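Local coordinates for protein probable enoyl-CoA hydratase/isomerase (Pseudomonas aeruginosa PAO1, PDB 5WYD) that probably acts as an enoyl-CoA hydratase/isomerase of the crotonase family and is implicated in making the diffusible signal factor DSF, at residues A140-P145 against I188-Q193; Q214-I219 against A251-E256; K223-G228 against R242-D247. The protein carries 1 engineered substitution. One frame throughout, in Å; residues are numbered along the deposited sequence.

Contact 1 lies in the core of the crotonase fold, while contacts 2 and 3 join helices of the C-terminal region. The side chain of Met-142 in contact 1 is about 12 Å from a bound pentanedial. The centre of contact 1 is about 34 Å from that of contact 2, on the opposite side of the chain's centre, and about 29 Å from that of contact 3. Contacts 2 and 3 are close companions, with centres about 13 Å apart. They share helix 216-226: contact 2 uses its start and contact 3 its end, and the chain then returns through helix 238-249 to helix 252-262. Both also touch a second subunit, so they belong to the oligomeric assembly as well.

Contact 1 of 3, residues A140-P145 against I188-Q193; sequences AQMALP and IGLVEQ
Met-142 sends its side chain across to Leu-190 and Val-191, and its sulfur meets one methyl of each: SD of Met-142 lies 4.2 Å from CD2 of Leu-190 and 4.3 Å from CG1 of Val-191. The contact belongs to the core of the crotonase fold. Residues 142-143 form a short, weakly bonded strand that runs parallel to strand 119-121, whereas 188-193 is the loop that carries the chain from helix 182-188 into strand 193-195, the outermost strand of the main sheet within this chain.

The backbones are well separated, the nearest CA atoms, of Met-142 and Leu-190, being 9.6 Å apart. A long, unbranched residue suits such a span. The first torsion of Met-142 (chi1 -54°) sets CG opposite the carbonyl carbon, and the last (chi3 -69°), about the CG-SD bond, turns the methyl so that CE as well as SD faces Leu-190. Leucine and valine offer branched methyl ends to this polarisable sulfur, and no hydrogen bond crosses between the segments. Ala-185 of helix 182-188 touches all three side chains; its small side chain is consistent with their meeting there.

Gly-189 makes the turn into the loop. It ends helix 182-188 in a Schellman motif with positive phi (88°), a conformation glycine adopts without strain. Polar groups fasten what follows: Arg-134 bonds to the carbonyl of Leu-190 and forms a salt bridge with Glu-192, while Gln-193 joins the sheet through Ala-136.

On the other side, Gln-141 and Ala-143 touch Arg-179, one of the residues lining the pentanedial pocket. Met-142 itself stays in the apolar interior, with CE 4.3 Å from Leu-190 CD2.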
ATOM      1  N   ALA A 140     -28.769  10.096 -23.350  1.00 69.59           N
ATOM      2  CA  ALA A 140     -28.573   9.043 -22.370  1.00 70.62           C
ATOM      3  C   ALA A 140     -28.428   9.603 -20.963  1.00 60.57           C
ATOM      4  O   ALA A 140     -27.863  10.680 -20.758  1.00 49.66           O
ATOM      5  CB  ALA A 140     -27.341   8.217 -22.741  1.00 59.71           C
ATOM      6  N   GLN A 141     -29.025   8.891 -20.010  1.00 63.31           N
ATOM      7  CA  GLN A 141     -28.942   9.191 -18.594  1.00 48.64           C
ATOM      8  C   GLN A 141     -28.332   8.001 -17.888  1.00 59.77           C
ATOM      9  O   GLN A 141     -28.746   6.857 -18.108  1.00 68.73           O
ATOM     10  CB  GLN A 141     -30.293   9.528 -17.985  1.00 53.76           C
ATOM     11  CG  GLN A 141     -30.893  10.830 -18.450  1.00 46.93           C
ATOM     12  CD  GLN A 141     -32.262  11.032 -17.872  1.00 59.38           C
ATOM     13  OE1 GLN A 141     -32.893  10.075 -17.424  1.00 69.44           O
ATOM     14  NE2 GLN A 141     -32.719  12.280 -17.824  1.00 63.40           N
ATOM     15  N   MET A 142     -27.352   8.281 -17.045  1.00 62.63           N
ATOM     16  CA  MET A 142     -26.610   7.257 -16.334  1.00 51.73           C
ATOM     17  C   MET A 142     -26.675   7.475 -14.838  1.00 51.64           C
ATOM     18  O   MET A 142     -26.363   8.562 -14.353  1.00 56.12           O
ATOM     19  CB  MET A 142     -25.168   7.256 -16.789  1.00 52.64           C
ATOM     20  CG  MET A 142     -25.039   7.140 -18.261  1.00 47.78           C
ATOM     21  SD  MET A 142     -23.636   8.108 -18.757  1.00 72.17           S
ATOM     22  CE  MET A 142     -24.251   9.774 -18.447  1.00 55.94           C
ATOM     23  N   ALA A 143     -27.043   6.430 -14.117  1.00 43.29           N
ATOM     24  CA  ALA A 143     -27.098   6.515 -12.677  1.00 32.16           C
ATOM     25  C   ALA A 143     -26.980   5.122 -12.106  1.00 45.98           C
ATOM     26  O   ALA A 143     -26.986   4.120 -12.832  1.00 41.21           O
ATOM     27  CB  ALA A 143     -28.383   7.166 -12.188  1.00 43.62           C
ATOM     28  N   LEU A 144     -26.712   5.093 -10.813  1.00 53.73           N
ATOM     29  CA  LEU A 144     -26.762   3.839 -10.083  1.00 57.96           C
ATOM     30  C   LEU A 144     -27.986   3.841  -9.180  1.00 49.00           C
ATOM     31  O   LEU A 144     -27.992   4.534  -8.148  1.00 51.37           O
ATOM     32  CB  LEU A 144     -25.484   3.635  -9.274  1.00 54.69           C
ATOM     33  CG  LEU A 144     -24.219   3.547 -10.136  1.00 46.93           C
ATOM     34  CD1 LEU A 144     -22.993   3.336  -9.275  1.00 43.46           C
ATOM     35  CD2 LEU A 144     -24.316   2.453 -11.205  1.00 46.74           C
ATOM     36  N   PRO A 145     -29.001   3.040  -9.483  1.00 47.78           N
ATOM     37  CA  PRO A 145     -30.239   3.024  -8.694  1.00 53.63           C
ATOM     38  C   PRO A 145     -30.305   1.847  -7.734  1.00 51.66           C
ATOM     39  O   PRO A 145     -31.358   1.632  -7.125  1.00 54.45           O
ATOM     40  CB  PRO A 145     -31.305   2.837  -9.779  1.00 65.41           C
ATOM     41  CG  PRO A 145     -30.588   1.943 -10.790  1.00 60.29           C
ATOM     42  CD  PRO A 145     -29.151   2.377 -10.787  1.00 46.68           C
ATOM     43  N   ILE A 188     -18.405  16.536 -15.335  1.00 33.88           N
ATOM     44  CA  ILE A 188     -17.780  15.896 -14.193  1.00 26.56           C
ATOM     45  C   ILE A 188     -16.699  14.916 -14.599  1.00 28.45           C
ATOM     46  O   ILE A 188     -16.013  14.391 -13.724  1.00 36.55           O
ATOM     47  CB  ILE A 188     -18.831  15.202 -13.321  1.00 21.42           C
ATOM     48  CG1 ILE A 188     -19.440  14.004 -14.044  1.00 34.25           C
ATOM     49  CG2 ILE A 188     -19.935  16.189 -13.044  1.00 35.99           C
ATOM     50  CD1 ILE A 188     -20.457  13.209 -13.204  1.00 14.18           C
ATOM     51  N   GLY A 189     -16.505  14.670 -15.893  1.00 29.41           N
ATOM     52  CA  GLY A 189     -15.471  13.754 -16.342  1.00 28.04           C
ATOM     53  C   GLY A 189     -15.893  12.298 -16.433  1.00 32.94           C
ATOM     54  O   GLY A 189     -15.039  11.420 -16.681  1.00 20.74           O
ATOM     55  N   LEU A 190     -17.170  12.006 -16.203  1.00 23.82           N
ATOM     56  CA  LEU A 190     -17.661  10.644 -16.375  1.00 31.47           C
ATOM     57  C   LEU A 190     -17.554  10.187 -17.822  1.00 30.86           C
ATOM     58  O   LEU A 190     -17.226   9.031 -18.085  1.00 30.35           O
ATOM     59  CB  LEU A 190     -19.098  10.547 -15.898  1.00 27.52           C
ATOM     60  CG  LEU A 190     -19.786   9.235 -16.212  1.00 35.54           C
ATOM     61  CD1 LEU A 190     -19.001   8.049 -15.688  1.00 36.57           C
ATOM     62  CD2 LEU A 190     -21.164   9.288 -15.567  1.00 33.00           C
ATOM     63  N   VAL A 191     -17.849  11.068 -18.771  1.00 39.15           N
ATOM     64  CA  VAL A 191     -17.762  10.750 -20.187  1.00 30.20           C
ATOM     65  C   VAL A 191     -16.738  11.683 -20.823  1.00 37.42           C
ATOM     66  O   VAL A 191     -16.661  12.869 -20.472  1.00 33.97           O
ATOM     67  CB  VAL A 191     -19.132  10.842 -20.882  1.00 45.14           C
ATOM     68  CG1 VAL A 191     -20.054   9.775 -20.326  1.00 54.77           C
ATOM     69  CG2 VAL A 191     -19.749  12.218 -20.731  1.00 54.34           C
ATOM     70  N   GLU A 192     -15.852  11.100 -21.633  1.00 31.65           N
ATOM     71  CA  GLU A 192     -14.859  11.882 -22.363  1.00 35.57           C
ATOM     72  C   GLU A 192     -15.473  12.725 -23.477  1.00 24.98           C
ATOM     73  O   GLU A 192     -14.933  13.779 -23.814  1.00 37.13           O
ATOM     74  CB  GLU A 192     -13.751  10.988 -22.910  1.00 33.46           C
ATOM     75  CG  GLU A 192     -12.898  10.410 -21.809  1.00 36.23           C
ATOM     76  CD  GLU A 192     -13.664   9.473 -20.930  1.00 30.41           C
ATOM     77  OE1 GLU A 192     -14.311   8.579 -21.524  1.00 16.58           O
ATOM     78  OE2 GLU A 192     -13.685   9.675 -19.687  1.00 18.94           O
ATOM     79  N   GLN A 193     -16.492  12.216 -24.165  1.00 42.63           N
ATOM     80  CA  GLN A 193     -17.113  12.963 -25.263  1.00 56.66           C
ATOM     81  C   GLN A 193     -18.633  12.794 -25.289  1.00 50.02           C
ATOM     82  O   GLN A 193     -19.169  11.769 -24.865  1.00 61.36           O
ATOM     83  CB  GLN A 193     -16.520  12.543 -26.623  1.00 50.22           C
ATOM     84  CG  GLN A 193     -17.279  13.079 -27.820  1.00 39.15           C
ATOM     85  CD  GLN A 193     -16.724  12.592 -29.120  1.00 48.64           C
ATOM     86  OE1 GLN A 193     -15.705  11.900 -29.144  1.00 36.09           O
ATOM     87  NE2 GLN A 193     -17.413  12.908 -30.223  1.00 45.88           N
TER

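Contact 2 of 3, residues Q214-I219 against A251-E256; sequences QSPVAI and AQDTRE
Asp-253 turns its carboxylate onto the start of helix 216-226, where Ser-215 and Val-217 meet it. Here the fit is tight. Ser-215 OG donates a weak hydrogen bond to Asp-253 OD2 at 3.0 Å, and the same hydroxyl weakly accepts from Ala-218 N, 3.4 Å away but nearly straight (169°). Serine suits this place because one oxygen both caps its own helix and reaches the neighbouring one. The first torsion of Asp-253 (chi1 -172°) puts CG opposite the backbone nitrogen and turns the carboxylate to the other helix; OD2 also lies 3.0 Å from Val-217 CG1, a short approach for a methyl group. The start of a helix carries partial positive charge, which probably favours a carboxylate here.

Trp-269 packs against Ser-215, Pro-216 and Asp-253, while Gly-150 of the second subunit touches Ser-215 and Thr-254. The outer side is looser: Val-217 and Asp-253 remain partly exposed, and the neighbouring Gln-252 is exposed and poorly ordered. Proline suits the first turn of helix 216-226, where its nitrogen needs no helical partner. Together these features make a serine N-cap whose hydroxyl also meets an aspartate of a second helix, within the helical C-terminal region of a crotonase-family subunit.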
ATOM      1  N   GLN A 214      -1.435   3.519 -33.769  1.00 45.37           N
ATOM      2  CA  GLN A 214      -0.355   3.389 -32.811  1.00 25.44           C
ATOM      3  C   GLN A 214       0.051   1.935 -32.728  1.00 32.82           C
ATOM      4  O   GLN A 214      -0.768   1.034 -32.927  1.00 39.26           O
ATOM      5  CB  GLN A 214      -0.806   3.851 -31.440  1.00 47.39           C
ATOM      6  CG  GLN A 214      -0.968   5.337 -31.290  1.00 43.85           C
ATOM      7  CD  GLN A 214      -1.977   5.851 -32.282  1.00 41.18           C
ATOM      8  OE1 GLN A 214      -1.605   6.270 -33.366  1.00 39.65           O
ATOM      9  NE2 GLN A 214      -3.263   5.774 -31.942  1.00 43.64           N
ATOM     10  N   SER A 215       1.303   1.714 -32.365  1.00 28.42           N
ATOM     11  CA  SER A 215       1.870   0.370 -32.330  1.00 36.75           C
ATOM     12  C   SER A 215       1.089  -0.609 -31.454  1.00 43.23           C
ATOM     13  O   SER A 215       0.951  -0.372 -30.247  1.00 46.34           O
ATOM     14  CB  SER A 215       3.286   0.451 -31.795  1.00 31.19           C
ATOM     15  OG  SER A 215       3.777  -0.847 -31.556  1.00 49.96           O
ATOM     16  N   PRO A 216       0.709  -1.785 -31.984  1.00 36.90           N
ATOM     17  CA  PRO A 216      -0.090  -2.725 -31.178  1.00 19.97           C
ATOM     18  C   PRO A 216       0.641  -3.201 -29.958  1.00 27.44           C
ATOM     19  O   PRO A 216       0.073  -3.215 -28.865  1.00 33.00           O
ATOM     20  CB  PRO A 216      -0.316  -3.898 -32.132  1.00 15.17           C
ATOM     21  CG  PRO A 216      -0.176  -3.334 -33.472  1.00 35.90           C
ATOM     22  CD  PRO A 216       0.870  -2.257 -33.369  1.00 31.35           C
ATOM     23  N   VAL A 217       1.905  -3.575 -30.119  1.00 30.48           N
ATOM     24  CA  VAL A 217       2.663  -4.067 -28.983  1.00 35.72           C
ATOM     25  C   VAL A 217       2.803  -2.977 -27.936  1.00 53.03           C
ATOM     26  O   VAL A 217       2.692  -3.245 -26.735  1.00 62.82           O
ATOM     27  CB  VAL A 217       4.023  -4.603 -29.434  1.00 34.30           C
ATOM     28  CG1 VAL A 217       4.950  -3.445 -29.835  1.00 43.68           C
ATOM     29  CG2 VAL A 217       4.608  -5.430 -28.310  1.00 44.22           C
ATOM     30  N   ALA A 218       3.046  -1.731 -28.364  1.00 38.74           N
ATOM     31  CA  ALA A 218       3.167  -0.670 -27.384  1.00 29.44           C
ATOM     32  C   ALA A 218       1.872  -0.525 -26.618  1.00 30.33           C
ATOM     33  O   ALA A 218       1.867  -0.590 -25.385  1.00 29.90           O
ATOM     34  CB  ALA A 218       3.517   0.642 -28.076  1.00 34.11           C
ATOM     35  N   ILE A 219       0.753  -0.526 -27.339  1.00 30.53           N
ATOM     36  CA  ILE A 219      -0.529  -0.269 -26.702  1.00 27.33           C
ATOM     37  C   ILE A 219      -0.793  -1.274 -25.591  1.00 27.66           C
ATOM     38  O   ILE A 219      -1.138  -0.886 -24.468  1.00 30.12           O
ATOM     39  CB  ILE A 219      -1.654  -0.290 -27.752  1.00 23.16           C
ATOM     40  CG1 ILE A 219      -1.465   0.809 -28.820  1.00 12.81           C
ATOM     41  CG2 ILE A 219      -3.032  -0.259 -27.043  1.00 24.05           C
ATOM     42  CD1 ILE A 219      -1.530   2.245 -28.302  1.00  9.68           C
ATOM     43  N   ALA A 251      12.623  -4.451 -29.702  1.00 88.12           N
ATOM     44  CA  ALA A 251      11.737  -5.129 -30.640  1.00 86.84           C
ATOM     45  C   ALA A 251      11.736  -4.379 -31.963  1.00 97.55           C
ATOM     46  O   ALA A 251      11.895  -3.153 -31.984  1.00 93.59           O
ATOM     47  CB  ALA A 251      10.307  -5.263 -30.096  1.00 80.68           C
ATOM     48  N   GLN A 252      11.549  -5.129 -33.059  1.00108.45           N
ATOM     49  CA  GLN A 252      11.481  -4.536 -34.395  1.00111.06           C
ATOM     50  C   GLN A 252      10.354  -3.508 -34.499  1.00105.37           C
ATOM     51  O   GLN A 252      10.524  -2.442 -35.104  1.00109.56           O
ATOM     52  CB  GLN A 252      11.308  -5.643 -35.445  1.00112.04           C
ATOM     53  CG  GLN A 252      10.092  -6.557 -35.209  1.00102.03           C
ATOM     54  CD  GLN A 252       9.882  -7.590 -36.305  1.00104.14           C
ATOM     55  OE1 GLN A 252      10.763  -7.840 -37.129  1.00103.71           O
ATOM     56  NE2 GLN A 252       8.704  -8.195 -36.318  1.00106.12           N
ATOM     57  N   ASP A 253       9.193  -3.819 -33.912  1.00 93.27           N
ATOM     58  CA  ASP A 253       8.026  -2.944 -33.998  1.00 83.08           C
ATOM     59  C   ASP A 253       8.342  -1.523 -33.534  1.00 77.13           C
ATOM     60  O   ASP A 253       7.824  -0.549 -34.101  1.00 75.62           O
ATOM     61  CB  ASP A 253       6.888  -3.584 -33.185  1.00 83.80           C
ATOM     62  CG  ASP A 253       5.553  -2.868 -33.343  1.00 84.22           C
ATOM     63  OD1 ASP A 253       5.484  -1.825 -34.029  1.00 99.56           O
ATOM     64  OD2 ASP A 253       4.535  -3.397 -32.842  1.00 71.81           O
ATOM     65  N   THR A 254       9.158  -1.393 -32.488  1.00 74.11           N
ATOM     66  CA  THR A 254       9.532  -0.086 -31.958  1.00 85.11           C
ATOM     67  C   THR A 254      10.411   0.715 -32.933  1.00 93.10           C
ATOM     68  O   THR A 254      10.223   1.931 -33.080  1.00 96.18           O
ATOM     69  CB  THR A 254      10.191  -0.304 -30.599  1.00 87.36           C
ATOM     70  OG1 THR A 254      11.024  -1.468 -30.684  1.00 91.81           O
ATOM     71  CG2 THR A 254       9.098  -0.567 -29.535  1.00 90.76           C
ATOM     72  N   ARG A 255      11.362   0.052 -33.616  1.00 92.55           N
ATOM     73  CA  ARG A 255      12.249   0.731 -34.571  1.00 96.19           C
ATOM     74  C   ARG A 255      11.464   1.354 -35.726  1.00 95.60           C
ATOM     75  O   ARG A 255      11.844   2.409 -36.258  1.00 84.30           O
ATOM     76  CB  ARG A 255      13.291  -0.269 -35.093  1.00 97.63           C
ATOM     77  CG  ARG A 255      14.181   0.222 -36.231  1.00105.74           C
ATOM     78  CD  ARG A 255      14.981  -0.920 -36.860  1.00106.95           C
ATOM     79  NE  ARG A 255      15.637  -1.794 -35.887  1.00 97.21           N
ATOM     80  CZ  ARG A 255      15.194  -3.002 -35.546  1.00 94.69           C
ATOM     81  NH1 ARG A 255      14.080  -3.482 -36.080  1.00 81.54           N
ATOM     82  NH2 ARG A 255      15.862  -3.732 -34.667  1.00 96.13           N
ATOM     83  N   GLU A 256      10.359   0.723 -36.116  1.00102.23           N
ATOM     84  CA  GLU A 256       9.572   1.251 -37.219  1.00 98.93           C
ATOM     85  C   GLU A 256       8.961   2.603 -36.864  1.00 93.14           C
ATOM     86  O   GLU A 256       9.050   3.561 -37.645  1.00 90.06           O
ATOM     87  CB  GLU A 256       8.470   0.259 -37.607  1.00 85.41           C
ATOM     88  CG  GLU A 256       7.458   0.921 -38.504  1.00 92.94           C
ATOM     89  CD  GLU A 256       8.055   1.469 -39.802  1.00100.31           C
ATOM     90  OE1 GLU A 256       9.207   1.113 -40.154  1.00107.82           O
ATOM     91  OE2 GLU A 256       7.408   2.348 -40.419  1.00 91.44           O
TER

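Contact 3 of 3, residues K223-G228 against R242-D247; sequences KPLIQG and RERFVD
Segments 223-228 and 242-247 keep their backbones apart, the nearest CA atoms, of Leu-225 and Arg-244, being 9.3 Å from each other. Helix 216-226 is kinked where the nitrogen of Pro-224 has no bond to the preceding turn. Arg-244 spans the gap with its chain bent at chi3 (76°). Its methylene CD lies 3.9 Å from CD2 of Leu-225, the two side chains running past each other in opposite directions. Farther out, NH1 of Arg-244 reaches Pro-224, 3.7 Å from CB, with the two side chains at about a right angle. An arginine suits this place because its methylenes can pack on leucine while its charged end lies beside the exposed proline.

These helices belong to the C-terminal helical region of the crotonase fold, which here also meets other subunits. Leu-225, buried, packs on Leu-152 of the second subunit, and Asp-247 forms salt bridges with Arg-92 and Arg-96 of the third. No hydrogen bond joins the two segments. Arg-244 NH1 has a long, weak ion pair with Glu-240, one turn earlier in its own helix.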
ATOM      1  N   LYS A 223      -1.083   0.110 -21.654  1.00 23.82           N
ATOM      2  CA  LYS A 223      -2.373   0.210 -20.977  1.00 16.84           C
ATOM      3  C   LYS A 223      -2.323  -0.199 -19.514  1.00 26.84           C
ATOM      4  O   LYS A 223      -2.906   0.517 -18.681  1.00 34.87           O
ATOM      5  CB  LYS A 223      -3.402  -0.650 -21.710  1.00 21.07           C
ATOM      6  CG  LYS A 223      -4.806  -0.609 -21.109  1.00 24.82           C
ATOM      7  CD  LYS A 223      -5.716  -1.552 -21.870  1.00 29.06           C
ATOM      8  CE  LYS A 223      -7.167  -1.494 -21.413  1.00 39.02           C
ATOM      9  NZ  LYS A 223      -7.391  -1.983 -20.031  1.00 52.71           N
ATOM     10  N   PRO A 224      -1.637  -1.272 -19.125  1.00 19.15           N
ATOM     11  CA  PRO A 224      -1.565  -1.592 -17.701  1.00 20.79           C
ATOM     12  C   PRO A 224      -0.948  -0.472 -16.892  1.00 28.42           C
ATOM     13  O   PRO A 224      -1.403  -0.211 -15.772  1.00 36.91           O
ATOM     14  CB  PRO A 224      -0.713  -2.864 -17.689  1.00 25.87           C
ATOM     15  CG  PRO A 224      -1.016  -3.511 -18.981  1.00 21.88           C
ATOM     16  CD  PRO A 224      -1.249  -2.422 -19.959  1.00 23.93           C
ATOM     17  N   LEU A 225       0.049   0.228 -17.440  1.00 30.45           N
ATOM     18  CA  LEU A 225       0.710   1.276 -16.674  1.00 26.93           C
ATOM     19  C   LEU A 225      -0.263   2.358 -16.257  1.00 24.67           C
ATOM     20  O   LEU A 225      -0.312   2.743 -15.082  1.00 32.27           O
ATOM     21  CB  LEU A 225       1.817   1.895 -17.508  1.00 12.59           C
ATOM     22  CG  LEU A 225       2.963   0.934 -17.757  1.00 35.02           C
ATOM     23  CD1 LEU A 225       4.092   1.613 -18.554  1.00  7.18           C
ATOM     24  CD2 LEU A 225       3.450   0.397 -16.402  1.00 10.71           C
ATOM     25  N   ILE A 226      -1.109   2.792 -17.187  1.00 28.27           N
ATOM     26  CA  ILE A 226      -2.078   3.820 -16.841  1.00 28.39           C
ATOM     27  C   ILE A 226      -2.946   3.325 -15.711  1.00 20.59           C
ATOM     28  O   ILE A 226      -3.218   4.051 -14.760  1.00 17.95           O
ATOM     29  CB  ILE A 226      -2.935   4.185 -18.067  1.00 31.83           C
ATOM     30  CG1 ILE A 226      -2.021   4.688 -19.198  1.00 11.79           C
ATOM     31  CG2 ILE A 226      -4.028   5.176 -17.654  1.00 15.23           C
ATOM     32  CD1 ILE A 226      -2.733   5.023 -20.467  1.00 24.57           C
ATOM     33  N   GLN A 227      -3.290   2.046 -15.738  1.00 37.54           N
ATOM     34  CA  GLN A 227      -4.158   1.486 -14.722  1.00 32.00           C
ATOM     35  C   GLN A 227      -3.383   0.973 -13.524  1.00 36.73           C
ATOM     36  O   GLN A 227      -3.979   0.351 -12.637  1.00 55.73           O
ATOM     37  CB  GLN A 227      -4.980   0.354 -15.321  1.00 29.58           C
ATOM     38  CG  GLN A 227      -5.828   0.808 -16.446  1.00 29.46           C
ATOM     39  CD  GLN A 227      -6.733  -0.284 -16.981  1.00 33.97           C
ATOM     40  OE1 GLN A 227      -7.815  -0.004 -17.470  1.00 39.41           O
ATOM     41  NE2 GLN A 227      -6.318  -1.530 -16.837  1.00 26.04           N
ATOM     42  N   GLY A 228      -2.076   1.232 -13.468  1.00 29.86           N
ATOM     43  CA  GLY A 228      -1.300   0.779 -12.333  1.00 27.44           C
ATOM     44  C   GLY A 228      -1.723   1.408 -11.022  1.00 31.43           C
ATOM     45  O   GLY A 228      -1.659   0.761  -9.973  1.00 30.14           O
ATOM     46  N   ARG A 242      10.150   2.604 -16.753  1.00 35.16           N
ATOM     47  CA  ARG A 242      11.412   2.633 -17.478  1.00 37.91           C
ATOM     48  C   ARG A 242      11.772   1.245 -17.991  1.00 38.57           C
ATOM     49  O   ARG A 242      12.252   1.100 -19.117  1.00 29.06           O
ATOM     50  CB  ARG A 242      12.516   3.192 -16.594  1.00 39.89           C
ATOM     51  CG  ARG A 242      12.139   4.473 -15.907  1.00 28.37           C
ATOM     52  CD  ARG A 242      13.322   5.046 -15.156  1.00 33.27           C
ATOM     53  NE  ARG A 242      12.892   6.061 -14.207  1.00 38.26           N
ATOM     54  CZ  ARG A 242      12.690   5.826 -12.923  1.00 28.20           C
ATOM     55  NH1 ARG A 242      12.906   4.619 -12.444  1.00 19.00           N
ATOM     56  NH2 ARG A 242      12.281   6.798 -12.126  1.00 23.32           N
ATOM     57  N   GLU A 243      11.535   0.210 -17.186  1.00 33.82           N
ATOM     58  CA  GLU A 243      11.867  -1.147 -17.613  1.00 32.49           C
ATOM     59  C   GLU A 243      11.059  -1.576 -18.829  1.00 36.26           C
ATOM     60  O   GLU A 243      11.596  -2.181 -19.765  1.00 33.85           O
ATOM     61  CB  GLU A 243      11.654  -2.105 -16.454  1.00 26.54           C
ATOM     62  CG  GLU A 243      11.614  -3.558 -16.816  1.00 35.80           C
ATOM     63  CD  GLU A 243      11.439  -4.424 -15.576  1.00 33.44           C
ATOM     64  OE1 GLU A 243      12.319  -4.368 -14.698  1.00 44.21           O
ATOM     65  OE2 GLU A 243      10.406  -5.102 -15.449  1.00 21.04           O
ATOM     66  N   ARG A 244       9.757  -1.302 -18.818  1.00 32.96           N
ATOM     67  CA  ARG A 244       8.927  -1.731 -19.931  1.00 33.94           C
ATOM     68  C   ARG A 244       9.313  -0.974 -21.189  1.00 40.42           C
ATOM     69  O   ARG A 244       9.365  -1.546 -22.284  1.00 56.60           O
ATOM     70  CB  ARG A 244       7.443  -1.544 -19.578  1.00 30.93           C
ATOM     71  CG  ARG A 244       7.023  -2.267 -18.281  1.00 34.83           C
ATOM     72  CD  ARG A 244       5.514  -2.399 -18.085  1.00 40.63           C
ATOM     73  NE  ARG A 244       4.941  -3.446 -18.928  1.00 67.34           N
ATOM     74  CZ  ARG A 244       3.731  -3.980 -18.762  1.00 67.49           C
ATOM     75  NH1 ARG A 244       2.951  -3.580 -17.766  1.00 69.44           N
ATOM     76  NH2 ARG A 244       3.297  -4.922 -19.590  1.00 61.03           N
ATOM     77  N   PHE A 245       9.624   0.312 -21.035  1.00 40.55           N
ATOM     78  CA  PHE A 245      10.122   1.098 -22.153  1.00 38.31           C
ATOM     79  C   PHE A 245      11.319   0.431 -22.796  1.00 43.81           C
ATOM     80  O   PHE A 245      11.408   0.342 -24.026  1.00 40.56           O
ATOM     81  CB  PHE A 245      10.493   2.477 -21.646  1.00 24.93           C
ATOM     82  CG  PHE A 245      11.139   3.345 -22.655  1.00 37.47           C
ATOM     83  CD1 PHE A 245      12.513   3.348 -22.799  1.00 28.77           C
ATOM     84  CD2 PHE A 245      10.383   4.205 -23.420  1.00 37.27           C
ATOM     85  CE1 PHE A 245      13.111   4.161 -23.689  1.00 36.04           C
ATOM     86  CE2 PHE A 245      10.990   5.027 -24.330  1.00 50.40           C
ATOM     87  CZ  PHE A 245      12.354   5.003 -24.464  1.00 34.17           C
ATOM     88  N   VAL A 246      12.252  -0.046 -21.978  1.00 44.53           N
ATOM     89  CA  VAL A 246      13.402  -0.717 -22.550  1.00 48.26           C
ATOM     90  C   VAL A 246      12.964  -2.019 -23.209  1.00 62.54           C
ATOM     91  O   VAL A 246      13.471  -2.385 -24.275  1.00 73.71           O
ATOM     92  CB  VAL A 246      14.496  -0.908 -21.491  1.00 48.63           C
ATOM     93  CG1 VAL A 246      15.809  -1.169 -22.170  1.00 46.54           C
ATOM     94  CG2 VAL A 246      14.610   0.333 -20.661  1.00 46.58           C
ATOM     95  N   ASP A 247      12.009  -2.734 -22.609  1.00 53.68           N
ATOM     96  CA  ASP A 247      11.558  -3.951 -23.272  1.00 50.99           C
ATOM     97  C   ASP A 247      10.937  -3.627 -24.613  1.00 49.73           C
ATOM     98  O   ASP A 247      11.213  -4.308 -25.609  1.00 54.45           O
ATOM     99  CB  ASP A 247      10.546  -4.703 -22.425  1.00 59.95           C
ATOM    100  CG  ASP A 247      11.074  -5.052 -21.079  1.00 53.89           C
ATOM    101  OD1 ASP A 247      12.311  -5.059 -20.900  1.00 63.22           O
ATOM    102  OD2 ASP A 247      10.231  -5.298 -20.197  1.00 47.44           O
TER